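Local coordinates for secreted protein (Streptomyces lividans TK24, PDB 5LXZ) that is probably a copper-dependent metalloradical oxidase of the AA5 family, built on a Kelch propeller related to that of galactose oxidase, at residues D54-W62 and K70-L78; T131-F142 and Y185-Q196. The protein carries 1 engineered substitution. All blocks are in the same frame, centred on the assembly; numbering follows the deposited sequence. Where two conformers were deposited one is given.

Contact 1: residues D54-W62 and K70-L78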
loop_
_atom_site.group_PDB
_atom_site.type_symbol
_atom_site.label_atom_id
_atom_site.label_comp_id
_atom_site.label_asym_id
_atom_site.label_seq_id
_atom_site.Cartn_x
_atom_site.Cartn_y
_atom_site.Cartn_z
ATOM N N ASP A 54 -20.613 1.328 14.618
ATOM C CA ASP A 54 -21.920 1.275 13.982
ATOM C C ASP A 54 -21.963 0.392 12.746
ATOM O O ASP A 54 -23.002 0.267 12.136
ATOM C CB ASP A 54 -22.354 2.675 13.589
ATOM C CG ASP A 54 -22.752 3.528 14.787
ATOM O OD1 ASP A 54 -22.917 2.983 15.915
ATOM O OD2 ASP A 54 -22.846 4.734 14.566
ATOM N N LYS A 55 -20.827 -0.170 12.354
ATOM C CA LYS A 55 -20.736 -0.948 11.126
ATOM C C LYS A 55 -21.184 -0.118 9.946
ATOM O O LYS A 55 -21.888 -0.592 9.082
ATOM C CB LYS A 55 -21.492 -2.291 11.251
ATOM C CG LYS A 55 -21.054 -3.110 12.468
ATOM C CD LYS A 55 -21.782 -4.457 12.587
ATOM C CE LYS A 55 -21.225 -5.230 13.768
ATOM N NZ LYS A 55 -21.757 -6.624 13.808
ATOM N N GLN A 56 -20.734 1.144 9.928
ATOM C CA GLN A 56 -21.000 2.064 8.844
ATOM C C GLN A 56 -19.799 2.039 7.868
ATOM O O GLN A 56 -18.717 2.486 8.230
ATOM C CB GLN A 56 -21.181 3.477 9.418
ATOM C CG GLN A 56 -21.329 4.558 8.364
ATOM C CD GLN A 56 -22.488 4.289 7.441
ATOM O OE1 GLN A 56 -23.591 3.944 7.898
ATOM N NE2 GLN A 56 -22.268 4.435 6.130
ATOM N N TYR A 57 -20.024 1.488 6.683
ATOM C CA TYR A 57 -18.946 1.232 5.719
ATOM C C TYR A 57 -19.284 1.907 4.420
ATOM O O TYR A 57 -20.415 1.834 3.946
ATOM C CB TYR A 57 -18.805 -0.264 5.439
ATOM C CG TYR A 57 -18.683 -1.114 6.663
ATOM C CD1 TYR A 57 -17.905 -0.744 7.741
ATOM C CD2 TYR A 57 -19.406 -2.302 6.735
ATOM C CE1 TYR A 57 -17.845 -1.538 8.872
ATOM C CE2 TYR A 57 -19.303 -3.108 7.825
ATOM C CZ TYR A 57 -18.532 -2.742 8.889
ATOM O OH TYR A 57 -18.410 -3.525 10.024
ATOM N N ASP A 58 -18.315 2.611 3.839
ATOM C CA ASP A 58 -18.580 3.434 2.697
ATOM C C ASP A 58 -17.627 3.157 1.512
ATOM O O ASP A 58 -16.420 2.957 1.696
ATOM C CB ASP A 58 -18.445 4.917 3.103
ATOM C CG ASP A 58 -19.678 5.423 3.861
ATOM O OD1 ASP A 58 -20.672 5.798 3.211
ATOM O OD2 ASP A 58 -19.639 5.442 5.084
ATOM N N THR A 59 -18.200 3.189 0.332
ATOM C CA THR A 59 -17.514 3.164 -0.942
ATOM C C THR A 59 -18.196 4.153 -1.860
ATOM O O THR A 59 -19.424 4.338 -1.787
ATOM C CB THR A 59 -17.596 1.754 -1.574
ATOM O OG1 THR A 59 -16.939 0.838 -0.710
ATOM C CG2 THR A 59 -16.966 1.693 -2.966
ATOM N N ARG A 60 -17.407 4.798 -2.725
ATOM C CA ARG A 60 -17.917 5.584 -3.830
ATOM C C ARG A 60 -17.395 5.132 -5.165
ATOM O O ARG A 60 -16.311 4.577 -5.255
ATOM C CB ARG A 60 -17.579 7.062 -3.660
ATOM C CG ARG A 60 -17.921 7.662 -2.302
ATOM C CD ARG A 60 -19.409 7.781 -2.086
ATOM N NE ARG A 60 -19.632 8.282 -0.727
ATOM C CZ ARG A 60 -20.021 7.587 0.342
ATOM N NH1 ARG A 60 -20.336 6.307 0.281
ATOM N NH2 ARG A 60 -20.129 8.201 1.520
ATOM N N ILE A 61 -18.157 5.393 -6.218
ATOM C CA ILE A 61 -17.672 5.378 -7.597
ATOM C C ILE A 61 -17.775 6.778 -8.139
ATOM O O ILE A 61 -18.862 7.400 -8.087
ATOM C CB ILE A 61 -18.493 4.444 -8.460
ATOM C CG1 ILE A 61 -18.205 3.027 -8.044
ATOM C CG2 ILE A 61 -18.201 4.676 -9.963
ATOM C CD1 ILE A 61 -19.040 2.030 -8.770
ATOM N N TRP A 62 -16.654 7.295 -8.639
ATOM C CA TRP A 62 -16.555 8.638 -9.143
ATOM C C TRP A 62 -16.266 8.563 -10.622
ATOM O O TRP A 62 -15.362 7.839 -11.055
ATOM C CB TRP A 62 -15.449 9.374 -8.417
ATOM C CG TRP A 62 -15.085 10.710 -8.980
ATOM C CD1 TRP A 62 -15.915 11.779 -9.185
ATOM C CD2 TRP A 62 -13.783 11.135 -9.385
ATOM N NE1 TRP A 62 -15.207 12.845 -9.709
ATOM C CE2 TRP A 62 -13.892 12.481 -9.827
ATOM C CE3 TRP A 62 -12.532 10.498 -9.441
ATOM C CZ2 TRP A 62 -12.792 13.206 -10.323
ATOM C CZ3 TRP A 62 -11.440 11.215 -9.930
ATOM C CH2 TRP A 62 -11.575 12.550 -10.353
ATOM N N LYS A 70 -21.425 8.302 -6.925
ATOM C CA LYS A 70 -22.467 7.508 -6.295
ATOM C C LYS A 70 -21.916 6.678 -5.156
ATOM O O LYS A 70 -20.722 6.372 -5.115
ATOM C CB LYS A 70 -23.184 6.602 -7.290
ATOM C CG LYS A 70 -22.311 5.544 -7.938
ATOM C CD LYS A 70 -23.094 4.582 -8.825
ATOM C CE LYS A 70 -23.521 3.334 -8.076
ATOM N NZ LYS A 70 -23.927 2.289 -9.044
ATOM N N LYS A 71 -22.796 6.307 -4.246
ATOM C CA LYS A 71 -22.487 5.385 -3.186
ATOM C C LYS A 71 -22.642 3.971 -3.688
ATOM O O LYS A 71 -23.499 3.681 -4.524
ATOM C CB LYS A 71 -23.384 5.606 -1.975
ATOM C CG LYS A 71 -23.344 7.010 -1.436
ATOM C CD LYS A 71 -23.901 7.049 -0.027
ATOM C CE LYS A 71 -23.756 8.433 0.540
ATOM N NZ LYS A 71 -24.374 8.529 1.879
ATOM N N VAL A 72 -21.779 3.092 -3.168
ATOM C CA VAL A 72 -21.845 1.660 -3.402
ATOM C C VAL A 72 -22.033 0.916 -2.075
ATOM O O VAL A 72 -21.300 1.119 -1.136
ATOM C CB VAL A 72 -20.544 1.155 -4.068
ATOM C CG1 VAL A 72 -20.591 -0.355 -4.237
ATOM C CG2 VAL A 72 -20.380 1.799 -5.421
ATOM N N PRO A 73 -23.032 0.013 -1.982
ATOM C CA PRO A 73 -23.171 -0.770 -0.762
ATOM C C PRO A 73 -21.897 -1.556 -0.435
ATOM O O PRO A 73 -21.342 -2.219 -1.335
ATOM C CB PRO A 73 -24.314 -1.748 -1.082
ATOM C CG PRO A 73 -25.019 -1.171 -2.239
ATOM C CD PRO A 73 -24.036 -0.337 -2.998
ATOM N N THR A 74 -21.436 -1.402 0.792
ATOM C CA THR A 74 -20.157 -1.942 1.236
ATOM C C THR A 74 -20.428 -2.991 2.296
ATOM O O THR A 74 -20.839 -2.652 3.410
ATOM C CB THR A 74 -19.253 -0.818 1.715
ATOM O OG1 THR A 74 -19.185 0.126 0.642
ATOM C CG2 THR A 74 -17.862 -1.339 2.046
ATOM N N PRO A 75 -20.173 -4.270 1.977
ATOM C CA PRO A 75 -20.632 -5.364 2.840
ATOM C C PRO A 75 -19.815 -5.637 4.099
ATOM O O PRO A 75 -20.315 -6.280 5.049
ATOM C CB PRO A 75 -20.570 -6.567 1.884
ATOM C CG PRO A 75 -19.415 -6.238 0.995
ATOM C CD PRO A 75 -19.614 -4.778 0.712
ATOM N N SER A 76 -18.563 -5.180 4.131
ATOM C CA SER A 76 -17.645 -5.447 5.240
ATOM C C SER A 76 -16.760 -4.227 5.407
ATOM O O SER A 76 -16.758 -3.361 4.550
ATOM C CB SER A 76 -16.725 -6.656 4.935
ATOM O OG SER A 76 -17.510 -7.802 4.798
ATOM N N ASP A 77 -15.992 -4.212 6.482
ATOM C CA ASP A 77 -15.083 -3.099 6.722
ATOM C C ASP A 77 -13.819 -3.264 5.870
ATOM O O ASP A 77 -12.813 -3.783 6.354
ATOM C CB ASP A 77 -14.712 -2.916 8.185
ATOM C CG ASP A 77 -14.235 -1.521 8.464
ATOM O OD1 ASP A 77 -13.994 -0.804 7.470
ATOM O OD2 ASP A 77 -14.127 -1.110 9.644
ATOM N N LEU A 78 -13.901 -2.733 4.658
ATOM C CA LEU A 78 -12.836 -2.875 3.640
ATOM C C LEU A 78 -11.702 -1.895 3.784
ATOM O O LEU A 78 -10.787 -1.883 2.980
ATOM C CB LEU A 78 -13.424 -2.794 2.260
ATOM C CG LEU A 78 -14.467 -3.853 2.000
ATOM C CD1 LEU A 78 -14.943 -3.706 0.568
ATOM C CD2 LEU A 78 -13.989 -5.262 2.330
HETATM O O HOH W 1 -22.557 0.439 2.672
HETATM O O HOH W 2 -23.041 6.843 3.604
HETATM O O HOH W 3 -21.238 3.378 0.490
#
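Ile61 and Lys70 form an antiparallel hydrogen-bonded pair, with Ile61 N to Lys70 O and Lys70 N to Ile61 O both 3.0 Å, and the neighbouring non-hydrogen-bonded pair Arg60–Lys71 completes a β-hairpin at the margin of what is probably a Kelch propeller blade. On the Arg60 face, the arginine chain bends at CB–CG (chi2 -70°) and brings its guanidinium back along its own strand. NH1 and NH2 both reach Asp58 OD1 in a salt bridge, NH1 also gives to Thr59 O, and NE is held by Tyr24 O. Val72 N meets Thr59 O from the opposite face of that carbonyl, 3.0 Å away. The aliphatic part of Lys71 runs alongside, its CG over one guanidinium face and 3.5 Å from Arg60 NH1. A leucine in place of Arg60 would probably leave Asp58 OD1 without its direct charged partner and Lys71 without the flat surface it lies on. On the reverse face, Ile61 CD1 touches Val72 CG2 at 3.6 Å, and Phe229 lies against both residues. Beyond the strands, the Tyr57 ring is sandwiched between backbone atoms: Lys55 O sits over one face, and Asp77 N lies over the centre of the other, 3.7 Å above the plane.

Contact 2: residues T131-F142 and Y185-Q196. With PO4 (phosphate ion), chain F; EDO (1,2-ethanediol), chain Q.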
loop_
_atom_site.group_PDB
_atom_site.type_symbol
_atom_site.label_atom_id
_atom_site.label_comp_id
_atom_site.label_asym_id
_atom_site.label_seq_id
_atom_site.Cartn_x
_atom_site.Cartn_y
_atom_site.Cartn_z
ATOM N N THR A 131 2.593 -6.586 36.744
ATOM C CA THR A 131 3.560 -7.491 36.109
ATOM C C THR A 131 4.375 -6.694 35.087
ATOM O O THR A 131 3.811 -5.937 34.289
ATOM C CB THR A 131 2.853 -8.683 35.464
ATOM O OG1 THR A 131 2.248 -9.488 36.479
ATOM C CG2 THR A 131 3.804 -9.591 34.642
ATOM N N LYS A 132 5.691 -6.920 35.120
ATOM C CA LYS A 132 6.639 -6.266 34.223
ATOM C C LYS A 132 6.998 -7.197 33.091
ATOM O O LYS A 132 7.244 -8.385 33.307
ATOM C CB LYS A 132 7.897 -5.907 34.968
ATOM C CG LYS A 132 7.749 -4.700 35.873
ATOM C CD LYS A 132 8.988 -4.454 36.706
ATOM C CE LYS A 132 8.869 -3.156 37.496
ATOM N NZ LYS A 132 10.224 -2.774 37.973
ATOM N N PHE A 133 6.981 -6.645 31.873
ATOM C CA PHE A 133 7.268 -7.376 30.644
ATOM C C PHE A 133 8.419 -6.637 30.014
ATOM O O PHE A 133 8.326 -5.431 29.821
ATOM C CB PHE A 133 6.075 -7.311 29.711
ATOM C CG PHE A 133 4.862 -8.000 30.210
ATOM C CD1 PHE A 133 3.963 -7.313 31.027
ATOM C CD2 PHE A 133 4.579 -9.310 29.840
ATOM C CE1 PHE A 133 2.813 -7.953 31.468
ATOM C CE2 PHE A 133 3.415 -9.954 30.282
ATOM C CZ PHE A 133 2.546 -9.258 31.099
ATOM N N THR A 134 9.506 -7.343 29.671
ATOM C CA THR A 134 10.713 -6.692 29.127
ATOM C C THR A 134 11.027 -7.293 27.756
ATOM O O THR A 134 11.100 -8.500 27.611
ATOM C CB THR A 134 11.890 -6.834 30.087
ATOM O OG1 THR A 134 11.518 -6.245 31.337
ATOM C CG2 THR A 134 13.111 -6.146 29.587
ATOM N N GLY A 135 11.222 -6.430 26.758
ATOM C CA GLY A 135 11.435 -6.903 25.401
ATOM C C GLY A 135 12.799 -7.556 25.311
ATOM O O GLY A 135 13.833 -6.959 25.657
ATOM N N LYS A 136 12.837 -8.779 24.815
ATOM C CA LYS A 136 14.098 -9.507 24.782
ATOM C C LYS A 136 15.103 -8.887 23.808
ATOM O O LYS A 136 16.320 -8.956 24.021
ATOM C CB LYS A 136 13.830 -10.975 24.471
ATOM C CG LYS A 136 13.077 -11.618 25.609
ATOM C CD LYS A 136 12.625 -13.014 25.246
ATOM C CE LYS A 136 11.805 -13.625 26.360
ATOM N NZ LYS A 136 11.309 -14.959 26.001
ATOM N N GLU A 137 14.599 -8.305 22.744
ATOM C CA GLU A 137 15.444 -7.539 21.826
ATOM C C GLU A 137 15.533 -6.075 22.232
ATOM O O GLU A 137 16.637 -5.509 22.289
ATOM C CB GLU A 137 14.928 -7.676 20.402
ATOM C CG GLU A 137 15.762 -6.990 19.351
ATOM C CD GLU A 137 15.042 -6.822 18.033
ATOM O OE1 GLU A 137 13.830 -6.509 18.035
ATOM O OE2 GLU A 137 15.741 -6.950 17.000
ATOM N N ASN A 138 14.386 -5.433 22.437
ATOM C CA ASN A 138 14.398 -3.968 22.669
ATOM C C ASN A 138 14.850 -3.524 24.053
ATOM O O ASN A 138 15.197 -2.350 24.224
ATOM C CB ASN A 138 13.076 -3.288 22.281
ATOM C CG ASN A 138 11.880 -3.763 23.092
ATOM O OD1 ASN A 138 11.946 -3.886 24.323
ATOM N ND2 ASN A 138 10.794 -4.056 22.401
ATOM N N GLY A 139 14.825 -4.412 25.033
ATOM C CA GLY A 139 15.277 -4.107 26.388
ATOM C C GLY A 139 14.356 -3.203 27.157
ATOM O O GLY A 139 14.751 -2.781 28.245
ATOM N N LYS A 140 13.166 -2.921 26.634
ATOM C CA LYS A 140 12.245 -1.955 27.256
ATOM C C LYS A 140 11.189 -2.661 28.073
ATOM O O LYS A 140 10.752 -3.756 27.733
ATOM C CB LYS A 140 11.612 -1.054 26.197
ATOM C CG LYS A 140 12.685 -0.123 25.633
ATOM C CD LYS A 140 12.179 0.830 24.602
ATOM C CE LYS A 140 13.342 1.623 24.082
ATOM N NZ LYS A 140 12.913 2.414 22.929
ATOM N N THR A 141 10.768 -2.028 29.167
ATOM C CA THR A 141 9.830 -2.620 30.111
ATOM C C THR A 141 8.462 -1.916 30.092
ATOM O O THR A 141 8.382 -0.697 29.999
ATOM C CB THR A 141 10.435 -2.606 31.526
ATOM O OG1 THR A 141 11.614 -3.427 31.520
ATOM C CG2 THR A 141 9.485 -3.150 32.558
ATOM N N PHE A 142 7.428 -2.726 30.200
ATOM C CA PHE A 142 6.033 -2.296 30.268
ATOM C C PHE A 142 5.350 -3.034 31.359
ATOM O O PHE A 142 5.686 -4.193 31.632
ATOM C CB PHE A 142 5.332 -2.498 28.928
ATOM C CG PHE A 142 6.027 -1.773 27.811
ATOM C CD1 PHE A 142 7.131 -2.348 27.165
ATOM C CD2 PHE A 142 5.669 -0.487 27.462
ATOM C CE1 PHE A 142 7.804 -1.657 26.206
ATOM C CE2 PHE A 142 6.346 0.200 26.471
ATOM C CZ PHE A 142 7.424 -0.373 25.865
ATOM N N TYR A 185 10.651 5.693 25.737
ATOM C CA TYR A 185 10.200 4.415 26.243
ATOM C C TYR A 185 9.323 3.624 25.280
ATOM O O TYR A 185 8.847 2.556 25.641
ATOM C CB TYR A 185 9.500 4.623 27.579
ATOM C CG TYR A 185 10.413 5.347 28.521
ATOM C CD1 TYR A 185 11.523 4.709 29.083
ATOM C CD2 TYR A 185 10.186 6.689 28.814
ATOM C CE1 TYR A 185 12.391 5.391 29.916
ATOM C CE2 TYR A 185 11.039 7.385 29.656
ATOM C CZ TYR A 185 12.141 6.734 30.187
ATOM O OH TYR A 185 12.965 7.428 31.038
ATOM N N GLU A 186 9.117 4.154 24.076
ATOM C CA GLU A 186 8.312 3.492 23.052
ATOM C C GLU A 186 9.074 2.386 22.358
ATOM O O GLU A 186 10.307 2.395 22.290
ATOM C CB GLU A 186 7.891 4.469 21.945
ATOM C CG GLU A 186 7.041 5.636 22.399
ATOM C CD GLU A 186 6.712 6.568 21.247
ATOM O OE1 GLU A 186 7.020 6.252 20.073
ATOM O OE2 GLU A 186 6.182 7.654 21.518
ATOM N N THR A 187 8.314 1.470 21.767
ATOM C CA THR A 187 8.857 0.522 20.806
ATOM C C THR A 187 8.188 0.748 19.477
ATOM O O THR A 187 7.080 1.293 19.398
ATOM C CB THR A 187 8.677 -0.938 21.246
ATOM O OG1 THR A 187 7.311 -1.311 21.116
ATOM C CG2 THR A 187 9.145 -1.137 22.681
ATOM N N GLY A 188 8.839 0.285 18.404
ATOM C CA GLY A 188 8.281 0.460 17.068
ATOM C C GLY A 188 8.058 -0.811 16.286
ATOM O O GLY A 188 7.522 -0.740 15.202
ATOM N N THR A 189 8.445 -1.952 16.830
ATOM C CA THR A 189 8.283 -3.226 16.127
ATOM C C THR A 189 7.892 -4.287 17.139
ATOM O O THR A 189 8.025 -4.088 18.343
ATOM C CB THR A 189 9.568 -3.663 15.399
ATOM O OG1 THR A 189 10.662 -3.824 16.329
ATOM C CG2 THR A 189 9.933 -2.649 14.326
ATOM N N GLU A 190 7.451 -5.427 16.635
ATOM C CA GLU A 190 7.126 -6.552 17.485
ATOM C C GLU A 190 8.342 -7.016 18.278
ATOM O O GLU A 190 9.457 -7.083 17.753
ATOM C CB GLU A 190 6.669 -7.700 16.607
ATOM C CG GLU A 190 6.295 -8.983 17.335
ATOM C CD GLU A 190 6.002 -10.115 16.382
ATOM O OE1 GLU A 190 5.135 -9.900 15.516
ATOM O OE2 GLU A 190 6.611 -11.211 16.548
ATOM N N ASP A 191 8.115 -7.445 19.509
ATOM C CA ASP A 191 9.125 -8.148 20.270
ATOM C C ASP A 191 8.459 -9.245 21.111
ATOM O O ASP A 191 7.252 -9.261 21.252
ATOM C CB ASP A 191 9.988 -7.202 21.124
ATOM C CG ASP A 191 11.366 -7.757 21.453
ATOM O OD1 ASP A 191 11.755 -8.888 20.981
ATOM O OD2 ASP A 191 12.091 -7.043 22.191
ATOM N N ASN A 192 9.292 -10.159 21.565
ATOM C CA ASN A 192 8.959 -11.193 22.522
ATOM C C ASN A 192 9.405 -10.681 23.864
ATOM O O ASN A 192 10.564 -10.200 24.006
ATOM C CB ASN A 192 9.695 -12.478 22.135
ATOM C CG ASN A 192 9.372 -13.660 22.992
ATOM O OD1 ASN A 192 9.459 -13.607 24.195
ATOM N ND2 ASN A 192 9.128 -14.795 22.336
ATOM N N TYR A 193 8.521 -10.761 24.847
ATOM C CA TYR A 193 8.714 -10.122 26.132
ATOM C C TYR A 193 8.876 -11.148 27.225
ATOM O O TYR A 193 8.068 -12.060 27.324
ATOM C CB TYR A 193 7.522 -9.202 26.480
ATOM C CG TYR A 193 7.572 -7.944 25.660
ATOM C CD1 TYR A 193 7.176 -7.955 24.318
ATOM C CD2 TYR A 193 8.074 -6.775 26.164
ATOM C CE1 TYR A 193 7.260 -6.820 23.535
ATOM C CE2 TYR A 193 8.187 -5.633 25.392
ATOM C CZ TYR A 193 7.777 -5.646 24.066
ATOM O OH TYR A 193 7.949 -4.492 23.297
ATOM N N ARG A 194 9.890 -10.982 28.056
ATOM C CA ARG A 194 10.104 -11.793 29.239
ATOM C C ARG A 194 9.184 -11.293 30.347
ATOM O O ARG A 194 9.074 -10.128 30.549
ATOM C CB ARG A 194 11.579 -11.691 29.675
ATOM C CG ARG A 194 11.976 -12.817 30.643
ATOM C CD ARG A 194 13.409 -12.634 31.142
ATOM N NE ARG A 194 13.517 -11.579 32.128
ATOM C CZ ARG A 194 13.327 -11.723 33.443
ATOM N NH1 ARG A 194 12.940 -12.877 33.940
ATOM N NH2 ARG A 194 13.475 -10.684 34.245
ATOM N N VAL A 195 8.524 -12.215 31.046
ATOM C CA VAL A 195 7.704 -11.872 32.201
ATOM C C VAL A 195 8.560 -11.902 33.444
ATOM O O VAL A 195 9.039 -12.967 33.845
ATOM C CB VAL A 195 6.553 -12.870 32.364
ATOM C CG1 VAL A 195 5.682 -12.472 33.564
ATOM C CG2 VAL A 195 5.734 -12.928 31.086
ATOM N N GLN A 196 8.775 -10.739 34.038
ATOM C CA GLN A 196 9.634 -10.658 35.223
ATOM C C GLN A 196 8.987 -11.356 36.428
ATOM O O GLN A 196 7.792 -11.266 36.635
ATOM C CB GLN A 196 9.921 -9.220 35.588
ATOM C CG GLN A 196 10.719 -8.473 34.544
ATOM C CD GLN A 196 11.264 -7.153 35.047
ATOM O OE1 GLN A 196 11.353 -6.895 36.277
ATOM N NE2 GLN A 196 11.643 -6.303 34.117
HETATM P P PO4 F . 15.522 -8.504 31.947
HETATM O O1 PO4 F . 15.227 -8.552 33.441
HETATM O O2 PO4 F . 14.385 -9.124 31.201
HETATM O O3 PO4 F . 15.774 -7.035 31.575
HETATM O O4 PO4 F . 16.779 -9.238 31.669
HETATM C C1 EDO Q . 8.685 -14.125 14.243
HETATM O O1 EDO Q . 9.866 -13.915 13.474
HETATM C C2 EDO Q . 8.014 -12.773 14.343
HETATM O O2 EDO Q . 6.632 -12.795 14.686
HETATM O O HOH W 4 6.661 -8.797 37.148
HETATM O O HOH W 5 11.733 -6.418 16.584
HETATM O O HOH W 6 12.108 -9.516 17.936
HETATM O O HOH W 7 10.623 -3.686 19.580
HETATM O O HOH W 8 9.362 1.322 28.179
HETATM O O HOH W 9 12.910 -3.730 34.406
#
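Tyr193 lies at the apolar centre, its ring covered on one face by Gly135, whose CA is 3.8 Å from the ring centroid in a CH-pi contact. Phe133 CB meets Tyr193 CB, Phe142 CD1 approaches Tyr193 CE2 at 3.9 Å, and Met114 of strand 111-118 touches both Phe133 and Tyr193, placing this cluster within the β-barrel domain. Around it, strand 132-135 pairs antiparallel with strand 191-195, Thr134 and Arg194 exchanging backbone hydrogen bonds. Where strand 132-135 turns toward 141-144, Asn138 CG stands between its backbone N and carbonyl carbon (chi1 62°); ND2 then gives to Tyr193 OH at 3.0 Å, while OD1 closes an Asx turn on Lys140 N. The carboxylate of Asp191 receives the same turn: OD2 takes Glu137 N on its syn lone pair at 2.9 Å, and Asn138 N at 2.8 Å from the same side but 30° out of the carboxylate plane. Further out, Lys140 NZ binds Glu186 O at 2.7 Å and Gln196 NE2 gives to Thr134 OG1, whereas Arg194 NE and NH2 grip a phosphate probably left from crystallisation. With two turn amides on OD2, the buried Asp191 is likely to be stabilised as a carboxylate by backbone N-H groups.

Overall arrangement
Contacts 1 and 2 follow one another along the chain and belong to different parts of the fold, the first to a sheet of the probable propeller and the second to the β-barrel domain. Their centres are 39 Å apart and their nearest atoms about 21 Å. Contact 1 is close to the metal, though none of its residues is a copper ligand: 54-62 directly follows Asp53, which with Glu101 binds one copper, and the side chain of Asp77 is about 10 Å from a bound copper. Its sheet includes strand 545-547, just before His548, which joins Tyr248, Tyr460 and His461 at the other copper site. The same kind of antiparallel pairing thus recurs in two separate sheets.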